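Local coordinates for protein putative sugar ABC transporter (Yersinia enterocolitica subsp. enterocolitica 8081, PDB 5ULB) that probably binds methylthioribose or related sugars in the periplasm and delivers them to an ABC transporter, at residues A[137-142]-A[231-236]; A[130-135]-A[171-176]; A[91-96]-A[112-117]; A[78-83]-A[271-276]. One frame throughout, in Å; residues are numbered along the deposited sequence.

Contact 1. Residues A[137-142]-A[231-236]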
# COMPACT_ATOMS: atom_id res chain seq x y z
N LYS A 137 -20.02 13.28 2.71
CA LYS A 137 -20.21 14.50 3.52
C LYS A 137 -20.22 15.71 2.56
O LYS A 137 -21.11 16.57 2.65
CB LYS A 137 -19.06 14.63 4.46
CG LYS A 137 -19.05 13.70 5.64
CD LYS A 137 -17.80 13.94 6.56
CE LYS A 137 -17.80 12.99 7.73
NZ LYS A 137 -16.61 13.09 8.52
N ASP A 138 -19.26 15.81 1.67
CA ASP A 138 -19.10 17.00 0.81
C ASP A 138 -20.29 17.19 -0.13
O ASP A 138 -20.59 18.27 -0.47
CB ASP A 138 -17.85 16.91 0.01
CG ASP A 138 -16.58 17.11 0.88
OD1 ASP A 138 -16.65 17.45 2.08
OD2 ASP A 138 -15.42 16.99 0.28
N PHE A 139 -20.94 16.08 -0.54
CA PHE A 139 -22.06 16.13 -1.45
C PHE A 139 -23.43 15.91 -0.76
O PHE A 139 -24.46 15.76 -1.43
CB PHE A 139 -21.82 15.18 -2.63
CG PHE A 139 -20.77 15.68 -3.55
CD1 PHE A 139 -21.08 16.52 -4.58
CD2 PHE A 139 -19.48 15.39 -3.33
CE1 PHE A 139 -20.08 17.05 -5.41
CE2 PHE A 139 -18.50 15.92 -4.15
CZ PHE A 139 -18.77 16.74 -5.19
N ASN A 140 -23.40 15.87 0.56
CA ASN A 140 -24.69 15.61 1.29
C ASN A 140 -25.49 14.44 0.79
O ASN A 140 -26.70 14.43 0.67
CB ASN A 140 -25.64 16.83 1.32
CG ASN A 140 -25.18 18.00 2.15
OD1 ASN A 140 -24.16 18.61 1.89
ND2 ASN A 140 -26.04 18.40 3.07
N GLY A 141 -24.78 13.38 0.54
CA GLY A 141 -25.41 12.13 0.21
C GLY A 141 -26.00 12.08 -1.17
O GLY A 141 -26.68 11.10 -1.50
N LYS A 142 -25.68 13.05 -2.05
CA LYS A 142 -26.27 13.05 -3.40
C LYS A 142 -25.13 13.36 -4.40
O LYS A 142 -24.66 14.50 -4.49
CB LYS A 142 -27.34 14.16 -3.54
CG LYS A 142 -27.95 14.12 -4.97
CD LYS A 142 -29.08 15.18 -5.01
CE LYS A 142 -30.25 14.83 -5.89
NZ LYS A 142 -29.66 14.91 -7.23
N GLU A 231 -14.15 20.49 -12.47
CA GLU A 231 -15.28 20.64 -11.55
C GLU A 231 -15.57 19.34 -10.79
O GLU A 231 -16.22 19.41 -9.76
CB GLU A 231 -16.55 21.09 -12.31
CG GLU A 231 -17.31 20.05 -13.14
CD GLU A 231 -16.66 19.55 -14.45
OE1 GLU A 231 -15.68 20.17 -14.91
OE2 GLU A 231 -17.15 18.49 -14.93
N ILE A 232 -15.13 18.20 -11.33
CA ILE A 232 -15.27 16.89 -10.65
C ILE A 232 -14.27 16.81 -9.59
O ILE A 232 -13.09 16.99 -9.80
CB ILE A 232 -15.11 15.77 -11.71
CG1 ILE A 232 -16.14 15.89 -12.80
CG2 ILE A 232 -15.08 14.43 -11.02
CD1 ILE A 232 -15.91 14.92 -13.98
N LYS A 233 -14.69 16.41 -8.36
CA LYS A 233 -13.80 16.30 -7.23
C LYS A 233 -13.28 14.88 -7.01
O LYS A 233 -14.03 13.93 -7.20
CB LYS A 233 -14.51 16.84 -5.97
CG LYS A 233 -14.88 18.33 -6.12
CD LYS A 233 -13.75 19.23 -6.73
CE LYS A 233 -14.18 20.69 -6.96
NZ LYS A 233 -13.30 21.48 -7.95
N LEU A 234 -12.01 14.78 -6.62
CA LEU A 234 -11.36 13.51 -6.45
C LEU A 234 -11.07 13.18 -4.96
O LEU A 234 -10.58 14.06 -4.24
CB LEU A 234 -9.96 13.40 -7.11
CG LEU A 234 -9.82 13.56 -8.52
CD1 LEU A 234 -8.35 13.68 -8.96
CD2 LEU A 234 -10.49 12.36 -9.21
N TYR A 235 -11.36 11.95 -4.58
CA TYR A 235 -11.16 11.45 -3.20
C TYR A 235 -10.40 10.17 -3.35
O TYR A 235 -10.86 9.25 -4.01
CB TYR A 235 -12.54 11.21 -2.57
CG TYR A 235 -13.38 12.47 -2.44
CD1 TYR A 235 -14.05 12.98 -3.52
CD2 TYR A 235 -13.41 13.20 -1.26
CE1 TYR A 235 -14.76 14.17 -3.43
CE2 TYR A 235 -14.10 14.38 -1.16
CZ TYR A 235 -14.79 14.83 -2.24
OH TYR A 235 -15.46 16.02 -2.18
N SER A 236 -9.22 10.08 -2.68
CA SER A 236 -8.33 8.93 -2.86
C SER A 236 -7.92 8.26 -1.59
O SER A 236 -7.81 8.84 -0.52
CB SER A 236 -7.06 9.46 -3.64
OG SER A 236 -6.31 8.40 -4.23
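Asp138 and Phe139, where helix 124-138 gives way to loop, stand over Lys233 and Tyr235 of strand 233-237. The backbones stay well apart, Asp138 CA and Lys233 CA lying 9.7 Å from each other, so the contact is made by side chains alone. Past Asp138 the chain turns back: a Schellman motif, with Asn140 at positive phi, ends the helix and overlaps a type I' turn closed by Lys142 N to Phe139 O at 3.0 Å. The polar link is a hydrogen bond of 2.6 Å from Tyr235 OH to Asp138 OD2. It uses the anti lone pair of the carboxylate, whose plane is turned 56° from the ring, while Gln134 NE2 takes OD1, so both oxygens are held. Phe139 leans beside this bond, its CE2 3.6 Å from Tyr235 OH. Lys233 CG meets the edge of the Phe139 ring at CZ, 4.3 Å away; beyond it the lysine chain bends off (chi2 -44°), carrying NZ to Thr230 O. Tyr235 also touches Ala208 and Val256 of the flanking strands. Helix end against inner parallel strand is the layered alpha/beta packing of a lobe of type I periplasmic binding proteins.

Contact 2. Residues A[130-135]-A[171-176]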
# COMPACT_ATOMS: atom_id res chain seq x y z
N GLU A 130 -13.11 6.95 5.54
CA GLU A 130 -12.60 8.29 5.58
C GLU A 130 -12.55 8.99 4.23
O GLU A 130 -12.65 10.20 4.10
CB GLU A 130 -11.24 8.30 6.27
CG GLU A 130 -11.27 7.90 7.72
CD GLU A 130 -12.32 8.60 8.67
OE1 GLU A 130 -12.55 9.72 8.57
OE2 GLU A 130 -12.86 7.86 9.58
N SER A 131 -12.30 8.23 3.15
CA SER A 131 -12.12 8.81 1.80
C SER A 131 -13.47 8.95 1.11
O SER A 131 -13.93 10.07 0.78
CB SER A 131 -11.13 7.97 0.96
OG SER A 131 -11.54 6.65 0.79
N PHE A 132 -14.13 7.83 0.92
CA PHE A 132 -15.46 7.82 0.39
C PHE A 132 -16.46 8.54 1.30
O PHE A 132 -17.38 9.21 0.84
CB PHE A 132 -15.95 6.40 0.01
CG PHE A 132 -17.23 6.38 -0.76
CD1 PHE A 132 -17.26 6.85 -2.04
CD2 PHE A 132 -18.41 5.89 -0.19
CE1 PHE A 132 -18.38 6.85 -2.73
CE2 PHE A 132 -19.58 5.93 -0.91
CZ PHE A 132 -19.55 6.43 -2.18
N GLY A 133 -16.28 8.39 2.60
CA GLY A 133 -17.14 9.12 3.50
C GLY A 133 -17.02 10.58 3.39
O GLY A 133 -17.98 11.33 3.58
N GLN A 134 -15.81 11.12 3.08
CA GLN A 134 -15.66 12.57 2.84
C GLN A 134 -16.41 12.97 1.63
O GLN A 134 -16.98 14.08 1.63
CB GLN A 134 -14.21 12.97 2.75
CG GLN A 134 -14.00 14.47 2.87
CD GLN A 134 -14.38 15.07 4.22
OE1 GLN A 134 -13.99 14.47 5.30
NE2 GLN A 134 -15.17 16.07 4.20
N LEU A 135 -16.43 12.15 0.61
CA LEU A 135 -17.22 12.41 -0.59
C LEU A 135 -18.71 12.58 -0.22
O LEU A 135 -19.45 13.47 -0.57
CB LEU A 135 -16.94 11.34 -1.64
CG LEU A 135 -17.54 11.47 -3.05
CD1 LEU A 135 -16.87 10.43 -3.93
CD2 LEU A 135 -19.02 11.23 -3.07
N PRO A 171 -28.59 6.33 -0.36
CA PRO A 171 -29.12 5.89 -1.72
C PRO A 171 -29.08 6.96 -2.75
O PRO A 171 -29.23 6.64 -3.90
CB PRO A 171 -30.56 5.49 -1.48
CG PRO A 171 -30.75 5.86 -0.12
CD PRO A 171 -29.60 6.28 0.66
N GLY A 172 -28.80 8.19 -2.40
CA GLY A 172 -28.60 9.22 -3.38
C GLY A 172 -27.20 9.28 -3.98
O GLY A 172 -26.95 10.14 -4.83
N ILE A 173 -26.35 8.33 -3.66
CA ILE A 173 -25.06 8.17 -4.34
C ILE A 173 -25.27 7.16 -5.44
O ILE A 173 -25.73 6.06 -5.21
CB ILE A 173 -23.93 7.72 -3.44
CG1 ILE A 173 -23.71 8.65 -2.23
CG2 ILE A 173 -22.64 7.61 -4.26
CD1 ILE A 173 -23.27 10.04 -2.53
N THR A 174 -25.00 7.56 -6.70
CA THR A 174 -25.20 6.73 -7.85
C THR A 174 -23.81 6.43 -8.44
O THR A 174 -23.13 7.35 -8.85
CB THR A 174 -26.10 7.40 -8.88
OG1 THR A 174 -27.38 7.67 -8.33
CG2 THR A 174 -26.18 6.56 -10.17
N GLU A 175 -23.44 5.13 -8.55
CA GLU A 175 -22.24 4.74 -9.22
C GLU A 175 -22.56 4.62 -10.71
O GLU A 175 -23.29 3.73 -11.13
CB GLU A 175 -21.76 3.41 -8.72
CG GLU A 175 -20.46 2.95 -9.38
CD GLU A 175 -20.10 1.50 -9.08
OE1 GLU A 175 -19.92 1.17 -7.90
OE2 GLU A 175 -19.95 0.65 -10.03
N LEU A 176 -22.00 5.52 -11.48
CA LEU A 176 -22.20 5.49 -12.95
C LEU A 176 -21.46 4.31 -13.56
O LEU A 176 -21.99 3.66 -14.47
CB LEU A 176 -21.84 6.82 -13.58
CG LEU A 176 -22.60 8.02 -13.18
CD1 LEU A 176 -21.88 9.23 -13.73
CD2 LEU A 176 -24.04 7.93 -13.50
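Phe132 and Leu135 of helix 124-138 meet Ile173 of strand 173-179 in a small and wholly apolar contact. Each branch of the isoleucine has its own partner. CG2 comes to the edge of the Phe132 ring, near its plane, and lies 3.9 Å from CZ; the phenylalanine and isoleucine reach toward each other's backbone and pass alongside, not end-on. CD1 approaches Leu135 CD2 more loosely, at 4.4 Å. The Ile173 chain is folded at chi2 (-65°), which leaves CD1 on the side of the helix end, where it also packs on the backbone of Gly141. Phe132 reaches out because its ring stands anti to the backbone nitrogen (chi1 -170°), and Leu166 and Leu167 of helix 154-169 and Ile145 of strand 143-148 fill in around it.

Aromatic and polar contacts fix the ring further: Phe132 packs edge-to-face with Tyr163, whose OH is hydrogen-bonded to Glu175 OE1, and meets Trp210 with the planes at about 55°, the NE1 of that tryptophan being bonded to Ser131 OG. Both aromatic neighbours of Phe132 are thus tied by residues of these same two segments.

Strand 143-148, helix 154-169 and strand 173-179, the last bonded through the backbone of Thr174 to Ala143 and Ile145, form a beta-alpha-beta crossover, and helix 124-138 lies beside its helix: the arrangement belongs to the edge of the parallel sheet in one Rossmann-like lobe of a type I periplasmic binding protein.

Contact 3. Residues A[91-96]-A[112-117]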
# COMPACT_ATOMS: atom_id res chain seq x y z
N GLU A 91 -1.24 -22.11 -0.05
CA GLU A 91 -0.39 -23.28 -0.16
C GLU A 91 1.04 -22.79 -0.35
O GLU A 91 1.97 -23.42 0.12
CB GLU A 91 -0.84 -24.18 -1.32
CG GLU A 91 -2.00 -25.04 -0.86
CD GLU A 91 -1.52 -26.13 0.12
OE1 GLU A 91 -2.12 -26.32 1.18
OE2 GLU A 91 -0.48 -26.75 -0.19
N LEU A 92 1.25 -21.65 -1.03
CA LEU A 92 2.62 -21.13 -1.24
C LEU A 92 3.27 -20.81 0.10
O LEU A 92 4.39 -21.18 0.41
CB LEU A 92 2.65 -19.87 -2.10
CG LEU A 92 3.00 -19.79 -3.55
CD1 LEU A 92 3.07 -18.33 -3.95
CD2 LEU A 92 4.33 -20.42 -3.73
N VAL A 93 2.50 -20.12 0.97
CA VAL A 93 2.99 -19.76 2.31
C VAL A 93 3.20 -20.95 3.17
O VAL A 93 4.19 -21.04 3.90
CB VAL A 93 2.13 -18.67 2.93
CG1 VAL A 93 2.59 -18.40 4.37
CG2 VAL A 93 2.18 -17.39 2.14
N LYS A 94 2.30 -21.92 3.08
CA LYS A 94 2.53 -23.15 3.82
C LYS A 94 3.88 -23.85 3.41
O LYS A 94 4.59 -24.44 4.23
CB LYS A 94 1.41 -24.18 3.71
CG LYS A 94 0.13 -23.71 4.43
CD LYS A 94 -1.00 -24.70 4.18
CE LYS A 94 -2.23 -24.20 4.91
NZ LYS A 94 -3.31 -25.14 4.70
N ARG A 95 4.22 -23.76 2.11
CA ARG A 95 5.45 -24.38 1.63
C ARG A 95 6.69 -23.55 2.18
O ARG A 95 7.73 -24.11 2.52
CB ARG A 95 5.45 -24.45 0.09
CG ARG A 95 6.50 -25.40 -0.47
CD ARG A 95 6.13 -25.97 -1.87
NE ARG A 95 6.69 -25.11 -2.85
CZ ARG A 95 7.98 -25.07 -3.19
NH1 ARG A 95 8.36 -24.16 -4.09
NH2 ARG A 95 8.92 -25.86 -2.62
N ILE A 96 6.54 -22.24 2.26
CA ILE A 96 7.60 -21.41 2.79
C ILE A 96 7.86 -21.85 4.21
O ILE A 96 8.99 -22.08 4.62
CB ILE A 96 7.21 -19.92 2.76
CG1 ILE A 96 7.10 -19.41 1.30
CG2 ILE A 96 8.24 -19.05 3.48
CD1 ILE A 96 6.52 -17.99 1.16
N GLY A 112 -7.20 -19.44 6.84
CA GLY A 112 -6.80 -20.16 8.01
C GLY A 112 -5.65 -19.58 8.75
O GLY A 112 -5.15 -18.48 8.44
N ASP A 113 -5.14 -20.35 9.68
CA ASP A 113 -4.11 -19.87 10.58
C ASP A 113 -2.93 -20.74 10.20
O ASP A 113 -2.95 -21.95 10.34
CB ASP A 113 -4.45 -20.15 12.06
CG ASP A 113 -3.22 -19.90 12.99
OD1 ASP A 113 -2.89 -18.70 13.39
OD2 ASP A 113 -2.56 -20.94 13.30
N ILE A 114 -1.89 -20.10 9.73
CA ILE A 114 -0.64 -20.72 9.44
C ILE A 114 0.33 -20.41 10.62
O ILE A 114 0.80 -19.26 10.75
CB ILE A 114 -0.07 -20.25 8.09
CG1 ILE A 114 -1.05 -20.62 6.96
CG2 ILE A 114 1.26 -20.88 7.85
CD1 ILE A 114 -0.66 -20.07 5.62
N PRO A 115 0.77 -21.42 11.34
CA PRO A 115 1.63 -21.09 12.49
C PRO A 115 2.98 -20.51 11.98
O PRO A 115 3.57 -21.03 11.09
CB PRO A 115 1.82 -22.42 13.21
CG PRO A 115 0.60 -23.25 12.77
CD PRO A 115 0.22 -22.79 11.38
N GLY A 116 3.44 -19.41 12.61
CA GLY A 116 4.62 -18.73 12.20
C GLY A 116 4.49 -17.60 11.26
O GLY A 116 5.43 -16.77 11.16
N LEU A 117 3.32 -17.48 10.64
CA LEU A 117 3.04 -16.38 9.70
C LEU A 117 2.52 -15.16 10.49
O LEU A 117 1.72 -15.32 11.39
CB LEU A 117 1.97 -16.87 8.71
CG LEU A 117 1.57 -15.81 7.69
CD1 LEU A 117 2.72 -15.37 6.79
CD2 LEU A 117 0.42 -16.34 6.88
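Leu117 N to Ile114 O, 3.1 Å, closes the type II turn whose two end residues, Ile114 and Leu117, pack on Val93 of helix 89-98. The turn has the classic sequence, Pro115 at its second position and Gly116, with positive phi, at its third. Gly116 O takes a hydrogen bond from Lys276 NZ of helix 262-278, which holds the turn from outside. Both of its end residues are brought to face helix 89-98.

Between the segments themselves everything is apolar. Ile114 CD1 settles against two neighbouring helix residues, 3.9 Å from Val93 CG1 and 3.9 Å from Lys94 CG. Its chain is extended at chi2 (174°), which pushes the terminal methyl outward to the helix. Val93 CG1, standing anti to its own nitrogen, serves the turn twice: besides Ile114 it meets both methyls of Leu117, CD1 and CD2 each 3.9 Å away, with the valine and leucine side chains roughly perpendicular. Lys94 contributes only its aliphatic base; the rest runs straight on along the surface, and NZ makes a long salt bridge, 3.9 Å, with Glu91 OE1 one helical turn back.

Ile110 and Leu81 close in on Val93, while Leu117 continues inward to Val103 and Val105. Helix 89-98 is the crossover helix between the parallel strands 78-82 and 102-106, and the loop leading to strand 118-122 thus packs against the crossover helix of a beta-alpha-beta unit in the other lobe of the type I binding-protein fold.

Contact 4. Residues A[78-83]-A[271-276]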
# COMPACT_ATOMS: atom_id res chain seq x y z
N GLY A 78 14.44 -15.37 4.84
CA GLY A 78 13.09 -14.89 5.02
C GLY A 78 12.50 -14.44 3.75
O GLY A 78 13.25 -14.11 2.76
N ILE A 79 11.17 -14.41 3.67
CA ILE A 79 10.40 -13.99 2.51
C ILE A 79 9.31 -13.03 2.96
O ILE A 79 8.67 -13.29 3.99
CB ILE A 79 9.84 -15.18 1.75
CG1 ILE A 79 10.94 -16.00 1.05
CG2 ILE A 79 8.77 -14.75 0.72
CD1 ILE A 79 10.56 -17.28 0.40
N ILE A 80 9.12 -11.99 2.21
CA ILE A 80 7.97 -11.09 2.35
C ILE A 80 7.18 -11.17 1.09
O ILE A 80 7.73 -10.96 0.00
CB ILE A 80 8.41 -9.64 2.66
CG1 ILE A 80 9.12 -9.57 4.03
CG2 ILE A 80 7.22 -8.66 2.67
CD1 ILE A 80 9.90 -8.28 4.21
N LEU A 81 5.83 -11.41 1.18
CA LEU A 81 4.94 -11.32 0.05
C LEU A 81 4.06 -10.12 0.15
O LEU A 81 3.65 -9.74 1.25
CB LEU A 81 4.07 -12.55 -0.08
CG LEU A 81 4.73 -13.95 -0.10
CD1 LEU A 81 3.73 -15.02 -0.35
CD2 LEU A 81 5.87 -13.92 -1.13
N SER A 82 3.67 -9.56 -1.01
CA SER A 82 2.74 -8.45 -1.04
C SER A 82 1.78 -8.64 -2.20
O SER A 82 2.22 -8.91 -3.34
CB SER A 82 3.54 -7.17 -1.16
OG SER A 82 2.80 -5.98 -1.08
N GLN A 83 0.47 -8.52 -1.93
CA GLN A 83 -0.57 -8.66 -2.91
C GLN A 83 -0.67 -10.05 -3.54
O GLN A 83 -1.19 -10.22 -4.64
CB GLN A 83 -0.56 -7.57 -4.02
CG GLN A 83 -0.98 -6.13 -3.52
CD GLN A 83 0.07 -5.39 -2.88
OE1 GLN A 83 1.25 -5.66 -3.14
NE2 GLN A 83 -0.26 -4.45 -2.01
N ARG A 271 10.89 -5.79 9.83
CA ARG A 271 11.07 -5.95 11.28
C ARG A 271 10.49 -7.29 11.75
O ARG A 271 11.06 -8.00 12.59
CB ARG A 271 10.40 -4.80 12.06
CG ARG A 271 10.99 -3.47 11.82
CD ARG A 271 10.21 -2.43 12.65
NE ARG A 271 10.57 -1.08 12.27
CZ ARG A 271 9.95 0.02 12.71
NH1 ARG A 271 8.96 -0.08 13.55
NH2 ARG A 271 10.34 1.19 12.33
N LEU A 272 9.28 -7.62 11.27
CA LEU A 272 8.64 -8.88 11.62
C LEU A 272 9.46 -10.11 11.23
O LEU A 272 9.62 -11.00 12.00
CB LEU A 272 7.20 -8.94 11.05
CG LEU A 272 6.20 -8.00 11.76
CD1 LEU A 272 5.01 -7.75 10.85
CD2 LEU A 272 5.77 -8.69 13.04
N VAL A 273 9.97 -10.08 9.98
CA VAL A 273 10.85 -11.19 9.57
C VAL A 273 12.11 -11.26 10.36
O VAL A 273 12.56 -12.35 10.73
CB VAL A 273 11.08 -11.10 8.06
CG1 VAL A 273 12.13 -12.08 7.61
CG2 VAL A 273 9.83 -11.37 7.32
N ALA A 274 12.73 -10.11 10.69
CA ALA A 274 13.87 -10.11 11.54
C ALA A 274 13.63 -10.77 12.90
O ALA A 274 14.43 -11.56 13.37
CB ALA A 274 14.38 -8.71 11.71
N LYS A 275 12.51 -10.40 13.53
CA LYS A 275 12.16 -11.02 14.82
C LYS A 275 11.94 -12.52 14.64
O LYS A 275 12.33 -13.27 15.56
CB LYS A 275 10.92 -10.32 15.37
CG LYS A 275 11.16 -8.94 15.88
CD LYS A 275 9.90 -8.25 16.43
CE LYS A 275 9.31 -8.93 17.64
NZ LYS A 275 10.05 -8.69 18.80
N LYS A 276 11.24 -12.94 13.60
CA LYS A 276 11.04 -14.37 13.40
C LYS A 276 12.37 -15.10 13.26
O LYS A 276 12.57 -16.16 13.88
CB LYS A 276 10.21 -14.62 12.16
CG LYS A 276 8.73 -14.13 12.33
CD LYS A 276 8.00 -14.04 11.02
CE LYS A 276 6.63 -13.34 11.10
NZ LYS A 276 5.72 -14.08 12.01
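Val273 of helix 262-278 presses both its methyls onto strand 78-82, an alpha/beta packing within one lobe of the type I periplasmic binding-protein fold. CG1 rests 3.9 Å from Gly78 CA, and with no side chain on this glycine the helix can draw close, to 6.3 Å between Gly78 CA and Val273 CA. CG2 reaches the next residues along the strand, 3.8 Å from Ile80 CG1 and 4.0 Å from Ile79 O. The valine points CG1 anti to its backbone nitrogen (chi1 172°), which spreads the two methyls along the strand. Ile80 meets it with its longer branch, CG1, coming in at a slant. Helix and strand run nearly antiparallel, their axes 8.9 Å apart at 152°.

The next shell fixes each partner. Strand 78-82 is bonded through its backbone to Lys21 and Ala23 on one side and to Ala102 and Ser104 on the other, while Ile79, turned to the far face of the sheet, packs on Ala71 and Ile72, and Val273 also touches Ile22. The helix is pinned by Arg271, whose NE forms a salt bridge with Glu44 and whose NH1 bonds to the carbonyls of Ser320 and Asp322.

Beyond its last residue the strand delivers Gln83 to the sugar pocket, where NE2 makes weak hydrogen bonds to O4 of the bound selenosugar and to Asp107. Ser82 OG, itself bonded to Arg26 NH1, donates to Gln83 OE1 at 2.6 Å from above the amide plane, 43° out of it.

Overall arrangement
From the N terminus, contact 4 opens first, with strand 78-82. Within its span contact 3 closes a short loop, 91-96 to 112-117, in the same lobe; Lys276 later joins the two. The chain then enters the other lobe along helix 124-138, where contact 2 opens at 130-135 and contact 1 at 137-142. These two cross: contact 2 closes at 171-176, on the edge strand, before contact 1 closes at 231-236, on an inner strand, and they touch where Tyr235 packs on Leu135 and Ser131, and Ile173 on Gly141. Helix 262-278 finally returns to the first lobe and closes contact 4, about 38 Å from contact 1 between centres, so that its span takes in contacts 1, 2 and 3.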